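Local coordinates for ATP synthase subunit s, mitochondrial (Bos taurus, PDB 3E4G), which regulates mitochondrial ATP synthase, being needed for its proton conduction and blocking a proton leak through an alternative exit pathway, at residues Lys62-Met74 and Leu84-Ile98. The protein carries 1 engineered substitution. Numbering follows the deposited sequence. Where two conformers were deposited one is given.
Sequences KIQAIDATDSCIM and LQYVEKIRLCKCHYI. With MG (magnesium ion), chain B.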
loop_
_atom_site.group_PDB
_atom_site.type_symbol
_atom_site.label_atom_id
_atom_site.label_comp_id
_atom_site.label_asym_id
_atom_site.label_seq_id
_atom_site.Cartn_x
_atom_site.Cartn_y
_atom_site.Cartn_z
ATOM N N LYS A 62 -14.967 5.527 0.013
ATOM C CA LYS A 62 -14.209 4.278 -0.216
ATOM C C LYS A 62 -12.877 4.638 -0.840
ATOM O O LYS A 62 -12.805 5.336 -1.863
ATOM C CB LYS A 62 -14.953 3.357 -1.171
ATOM C CG LYS A 62 -16.404 3.021 -0.729
ATOM C CD LYS A 62 -16.489 2.381 0.649
ATOM C CE LYS A 62 -17.955 2.013 0.944
ATOM N NZ LYS A 62 -18.079 1.440 2.330
ATOM N N ILE A 63 -11.786 4.154 -0.241
ATOM C CA ILE A 63 -10.458 4.421 -0.799
ATOM C C ILE A 63 -10.303 3.822 -2.182
ATOM O O ILE A 63 -10.501 2.596 -2.350
ATOM C CB ILE A 63 -9.355 3.910 0.160
ATOM C CG1 ILE A 63 -9.444 4.620 1.520
ATOM C CG2 ILE A 63 -7.979 4.060 -0.487
ATOM C CD1 ILE A 63 -8.545 3.966 2.607
ATOM N N GLN A 64 -9.902 4.635 -3.136
ATOM C CA GLN A 64 -9.512 4.179 -4.463
ATOM C C GLN A 64 -8.009 4.128 -4.631
ATOM O O GLN A 64 -7.462 3.235 -5.290
ATOM C CB GLN A 64 -10.129 5.110 -5.569
ATOM C CG GLN A 64 -9.780 4.623 -6.959
ATOM C CD GLN A 64 -10.645 5.332 -8.039
ATOM O OE1 GLN A 64 -11.014 6.489 -7.849
ATOM N NE2 GLN A 64 -10.939 4.632 -9.123
ATOM N N ALA A 65 -7.302 5.156 -4.115
ATOM C CA ALA A 65 -5.866 5.293 -4.318
ATOM C C ALA A 65 -5.217 5.686 -2.997
ATOM O O ALA A 65 -5.764 6.436 -2.200
ATOM C CB ALA A 65 -5.575 6.348 -5.396
ATOM N N ILE A 66 -3.989 5.177 -2.827
ATOM C CA ILE A 66 -3.139 5.459 -1.676
ATOM C C ILE A 66 -1.820 5.962 -2.184
ATOM O O ILE A 66 -1.241 5.375 -3.104
ATOM C CB ILE A 66 -2.933 4.194 -0.818
ATOM C CG1 ILE A 66 -4.295 3.733 -0.257
ATOM C CG2 ILE A 66 -1.889 4.435 0.283
ATOM C CD1 ILE A 66 -4.257 2.322 0.355
ATOM N N ASP A 67 -1.309 7.055 -1.582
ATOM C CA ASP A 67 -0.001 7.588 -1.923
ATOM C C ASP A 67 0.758 7.771 -0.623
ATOM O O ASP A 67 0.498 8.748 0.113
ATOM C CB ASP A 67 -0.107 8.910 -2.695
ATOM C CG ASP A 67 1.214 9.491 -3.040
ATOM O OD1 ASP A 67 2.257 8.962 -2.581
ATOM O OD2 ASP A 67 1.185 10.484 -3.827
ATOM N N ALA A 68 1.589 6.798 -0.278
ATOM C CA ALA A 68 2.387 6.825 0.946
ATOM C C ALA A 68 3.786 7.231 0.569
ATOM O O ALA A 68 4.596 6.389 0.137
ATOM C CB ALA A 68 2.343 5.446 1.618
ATOM N N THR A 69 4.073 8.527 0.687
ATOM C CA THR A 69 5.405 9.079 0.409
ATOM C C THR A 69 5.957 9.618 1.698
ATOM O O THR A 69 5.299 10.387 2.394
ATOM C CB THR A 69 5.299 10.177 -0.690
ATOM O OG1 THR A 69 4.852 9.548 -1.912
ATOM C CG2 THR A 69 6.670 10.828 -0.957
ATOM N N ASP A 70 7.202 9.240 2.025
ATOM C CA ASP A 70 7.832 9.725 3.262
ATOM C C ASP A 70 6.913 9.399 4.442
ATOM O O ASP A 70 6.640 10.226 5.305
ATOM C CB ASP A 70 8.156 11.210 3.178
ATOM C CG ASP A 70 9.365 11.485 2.304
ATOM O OD1 ASP A 70 10.409 10.860 2.611
ATOM O OD2 ASP A 70 9.333 12.339 1.423
ATOM N N SER A 71 6.473 8.140 4.515
ATOM C CA SER A 71 5.489 7.662 5.480
ATOM C C SER A 71 6.134 6.647 6.416
ATOM O O SER A 71 7.061 5.916 6.029
ATOM C CB SER A 71 4.339 7.039 4.720
ATOM O OG SER A 71 3.407 6.374 5.546
ATOM N N CYS A 72 5.577 6.530 7.625
ATOM C CA CYS A 72 6.069 5.536 8.625
ATOM C C CYS A 72 5.255 4.295 8.669
ATOM O O CYS A 72 5.418 3.497 9.628
ATOM C CB CYS A 72 6.174 6.219 10.037
ATOM S SG CYS A 72 4.579 6.651 10.739
ATOM N N ILE A 73 4.440 4.002 7.657
ATOM C CA ILE A 73 3.692 2.749 7.650
ATOM C C ILE A 73 4.659 1.571 7.622
ATOM O O ILE A 73 5.726 1.565 7.012
ATOM C CB ILE A 73 2.691 2.690 6.492
ATOM C CG1 ILE A 73 3.380 2.815 5.114
ATOM C CG2 ILE A 73 1.581 3.706 6.697
ATOM C CD1 ILE A 73 2.324 2.760 3.956
ATOM N N MET A 74 4.199 0.490 8.300
ATOM C CA MET A 74 5.005 -0.772 8.337
ATOM C C MET A 74 4.164 -1.899 8.771
ATOM O O MET A 74 3.283 -1.729 9.601
ATOM C CB MET A 74 6.218 -0.640 9.022
ATOM C CG MET A 74 5.966 -0.418 10.282
ATOM S SD MET A 74 7.575 -0.223 11.231
ATOM C CE MET A 74 8.602 -1.487 10.581
ATOM N N LEU A 84 -10.863 -3.407 3.157
ATOM C CA LEU A 84 -11.050 -2.455 2.035
ATOM C C LEU A 84 -11.381 -3.198 0.775
ATOM O O LEU A 84 -10.665 -4.125 0.355
ATOM C CB LEU A 84 -9.763 -1.674 1.815
ATOM C CG LEU A 84 -9.261 -0.898 3.071
ATOM C CD1 LEU A 84 -7.992 -0.135 2.710
ATOM C CD2 LEU A 84 -10.282 0.032 3.615
ATOM N N GLN A 85 -12.476 -2.785 0.093
ATOM C CA GLN A 85 -12.950 -3.545 -1.068
ATOM C C GLN A 85 -12.605 -2.951 -2.402
ATOM O O GLN A 85 -12.751 -3.652 -3.432
ATOM C CB GLN A 85 -14.500 -3.709 -0.985
ATOM C CG GLN A 85 -14.980 -4.277 0.370
ATOM C CD GLN A 85 -14.416 -5.617 0.639
ATOM O OE1 GLN A 85 -14.441 -6.510 -0.230
ATOM N NE2 GLN A 85 -13.833 -5.783 1.823
ATOM N N TYR A 86 -12.178 -1.694 -2.463
ATOM C CA TYR A 86 -12.151 -0.974 -3.739
ATOM C C TYR A 86 -10.817 -0.305 -4.022
ATOM O O TYR A 86 -10.732 0.609 -4.869
ATOM C CB TYR A 86 -13.294 0.056 -3.810
ATOM C CG TYR A 86 -14.618 -0.498 -3.387
ATOM C CD1 TYR A 86 -15.379 -1.335 -4.241
ATOM C CD2 TYR A 86 -15.113 -0.195 -2.147
ATOM C CE1 TYR A 86 -16.602 -1.824 -3.838
ATOM C CE2 TYR A 86 -16.399 -0.650 -1.746
ATOM C CZ TYR A 86 -17.130 -1.428 -2.637
ATOM O OH TYR A 86 -18.393 -1.894 -2.279
ATOM N N VAL A 87 -9.733 -0.725 -3.352
ATOM C CA VAL A 87 -8.408 -0.083 -3.583
ATOM C C VAL A 87 -7.828 -0.539 -4.905
ATOM O O VAL A 87 -7.597 -1.731 -5.125
ATOM C CB VAL A 87 -7.464 -0.402 -2.406
ATOM C CG1 VAL A 87 -6.093 0.252 -2.697
ATOM C CG2 VAL A 87 -8.037 0.036 -1.082
ATOM N N GLU A 88 -7.563 0.423 -5.771
ATOM C CA GLU A 88 -7.071 0.137 -7.099
ATOM C C GLU A 88 -5.628 0.558 -7.354
ATOM O O GLU A 88 -4.987 -0.009 -8.242
ATOM C CB GLU A 88 -7.980 0.823 -8.163
ATOM C CG GLU A 88 -9.347 0.234 -8.107
ATOM C CD GLU A 88 -10.337 0.835 -9.023
ATOM O OE1 GLU A 88 -10.115 1.904 -9.601
ATOM O OE2 GLU A 88 -11.504 0.324 -9.049
ATOM N N LYS A 89 -5.143 1.575 -6.635
ATOM C CA LYS A 89 -3.827 2.170 -6.853
ATOM C C LYS A 89 -3.127 2.318 -5.515
ATOM O O LYS A 89 -3.696 2.887 -4.575
ATOM C CB LYS A 89 -3.948 3.560 -7.484
ATOM C CG LYS A 89 -4.550 3.596 -8.878
ATOM C CD LYS A 89 -4.787 5.039 -9.350
ATOM C CE LYS A 89 -5.026 5.160 -10.791
ATOM N NZ LYS A 89 -5.453 6.511 -11.236
ATOM N N ILE A 90 -1.865 1.840 -5.443
ATOM C CA ILE A 90 -1.025 2.075 -4.275
ATOM C C ILE A 90 0.337 2.527 -4.737
ATOM O O ILE A 90 0.982 1.888 -5.566
ATOM C CB ILE A 90 -0.864 0.801 -3.403
ATOM C CG1 ILE A 90 -2.219 0.333 -2.873
ATOM C CG2 ILE A 90 0.129 1.072 -2.243
ATOM C CD1 ILE A 90 -2.140 -0.992 -2.105
ATOM N N ARG A 91 0.810 3.638 -4.166
ATOM C CA ARG A 91 2.181 4.118 -4.357
ATOM C C ARG A 91 2.855 4.109 -2.982
ATOM O O ARG A 91 2.312 4.676 -2.018
ATOM C CB ARG A 91 2.164 5.534 -4.938
ATOM C CG ARG A 91 3.488 6.084 -5.198
ATOM C CD ARG A 91 3.240 7.385 -6.047
ATOM N NE ARG A 91 4.435 7.847 -6.577
ATOM C CZ ARG A 91 5.147 8.816 -5.847
ATOM N NH1 ARG A 91 4.651 9.226 -4.712
ATOM N NH2 ARG A 91 6.196 9.374 -6.393
ATOM N N LEU A 92 4.007 3.483 -2.932
ATOM C CA LEU A 92 4.885 3.439 -1.730
ATOM C C LEU A 92 6.199 4.110 -2.184
ATOM O O LEU A 92 6.901 3.544 -3.044
ATOM C CB LEU A 92 5.145 1.985 -1.293
ATOM C CG LEU A 92 3.900 1.166 -1.012
ATOM C CD1 LEU A 92 4.259 -0.295 -0.705
ATOM C CD2 LEU A 92 3.010 1.763 0.051
ATOM N N CYS A 93 6.500 5.273 -1.654
ATOM C CA CYS A 93 7.671 6.045 -2.084
ATOM C C CYS A 93 8.385 6.544 -0.849
ATOM O O CYS A 93 7.792 7.219 -0.003
ATOM C CB CYS A 93 7.198 7.219 -2.976
ATOM S SG CYS A 93 8.529 8.286 -3.515
ATOM N N LYS A 94 9.677 6.215 -0.727
ATOM C CA LYS A 94 10.469 6.702 0.420
ATOM C C LYS A 94 9.739 6.309 1.724
ATOM O O LYS A 94 9.597 7.087 2.670
ATOM C CB LYS A 94 10.697 8.214 0.347
ATOM C CG LYS A 94 11.562 8.611 -0.815
ATOM C CD LYS A 94 11.791 10.146 -0.974
ATOM C CE LYS A 94 10.598 10.853 -1.534
ATOM N NZ LYS A 94 10.975 12.257 -2.078
ATOM N N CYS A 95 9.298 5.028 1.752
ATOM C CA CYS A 95 8.712 4.405 2.967
ATOM C C CYS A 95 9.828 3.585 3.574
ATOM O O CYS A 95 10.086 2.441 3.196
ATOM C CB CYS A 95 7.492 3.582 2.668
ATOM S SG CYS A 95 6.078 4.547 2.121
ATOM N N HIS A 96 10.593 4.203 4.482
ATOM C CA HIS A 96 11.855 3.614 4.944
ATOM C C HIS A 96 11.673 2.411 5.817
ATOM O O HIS A 96 12.644 1.663 6.027
ATOM C CB HIS A 96 12.717 4.689 5.528
ATOM C CG HIS A 96 13.026 5.812 4.538
ATOM N ND1 HIS A 96 13.501 5.601 3.275
ATOM C CD2 HIS A 96 12.753 7.134 4.643
ATOM C CE1 HIS A 96 13.599 6.775 2.672
ATOM N NE2 HIS A 96 13.178 7.723 3.491
ATOM N N TYR A 97 10.482 2.171 6.348
ATOM C CA TYR A 97 10.238 1.046 7.242
ATOM C C TYR A 97 9.643 -0.129 6.532
ATOM O O TYR A 97 9.563 -1.208 7.163
ATOM C CB TYR A 97 9.365 1.464 8.393
ATOM C CG TYR A 97 9.919 2.571 9.215
ATOM C CD1 TYR A 97 10.688 2.303 10.262
ATOM C CD2 TYR A 97 9.495 3.857 9.047
ATOM C CE1 TYR A 97 11.222 3.353 11.040
ATOM C CE2 TYR A 97 9.971 4.918 9.767
ATOM C CZ TYR A 97 10.840 4.665 10.731
ATOM O OH TYR A 97 11.350 5.660 11.558
ATOM N N ILE A 98 9.162 0.009 5.303
ATOM C CA ILE A 98 8.563 -1.099 4.498
ATOM C C ILE A 98 9.622 -2.172 4.317
ATOM O O ILE A 98 10.815 -1.836 4.080
ATOM C CB ILE A 98 7.952 -0.538 3.142
ATOM C CG1 ILE A 98 6.784 0.361 3.453
ATOM C CG2 ILE A 98 7.657 -1.666 2.091
ATOM C CD1 ILE A 98 5.735 0.711 2.453
HETATM MG MG MG B . 3.594 11.895 2.836
HETATM O O HOH W 1 -11.702 0.588 -0.642
HETATM O O HOH W 2 13.102 10.524 2.478
HETATM O O HOH W 3 10.596 9.390 5.013
HETATM O O HOH W 4 11.372 13.558 0.275
HETATM O O HOH W 5 5.206 12.623 4.627
HETATM O O HOH W 6 7.733 3.187 5.976
HETATM O O HOH W 7 9.737 6.727 5.707
HETATM O O HOH W 8 4.554 13.361 1.236
HETATM O O HOH W 9 2.113 13.606 3.664
#
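Ile-66 and Ile-90 pair across two neighbouring parallel strands, 63-69 and 89-93, each extending a slim branch into the apolar side of the sheet. The CD1 of Ile-66 is the bump here: it fills the groove between CG1 of Val-87 (4.1 Å) and CG1 of Ile-90. One step on, the small Ala-68 makes a hollow, which CD2 of Leu-92 fills together with CD1 of Ile-73, 4.1 Å from that same CD2. The SG of Cys-95 closes this pocket, 3.9 Å from CB of Ala-68. Alanine suits this place because its lone methyl admits the bulk of all three.

The opposite face, with Ala-65, Asp-67 and Thr-69 beside Lys-89, Arg-91 and Cys-93, is more polar. Asp-67 and Arg-91 both set CG opposite the backbone N (chi1 179° and -178°), which lays the two side chains side by side. NH1 of Arg-91 forms a salt bridge with OD1 of Asp-67 (3.2 Å), meeting its syn side. OG1 of Thr-69 donates to the same OD1 (2.7 Å), so two donors hold the carboxylate in place; CB of Cys-93 lies against one guanidinium face. At the start of the strands Gln-64 O accepts from both Glu-88 N and Lys-89 N, and Gln-64 NE2 reaches Glu-88 OE1 (2.9 Å) almost straight, at 172°. Beyond the strands, the SD of Met-74 lies obliquely beside the Tyr-97 ring, 4.9 Å from its centroid.

Thr-69 turns its carbonyl oxygen to a magnesium ion, completed by Gly-35 and waters. The pair lies within the sheet, between strands 37-40 and 118-122: Gln-64 and Ala-65 both face Arg-39, a classic beta bulge, helix 23-33 touches Ile-63, Ile-73 and Leu-84, helix 2-11 meets Cys-72 and Met-74, and Met-119 packs on Leu-92.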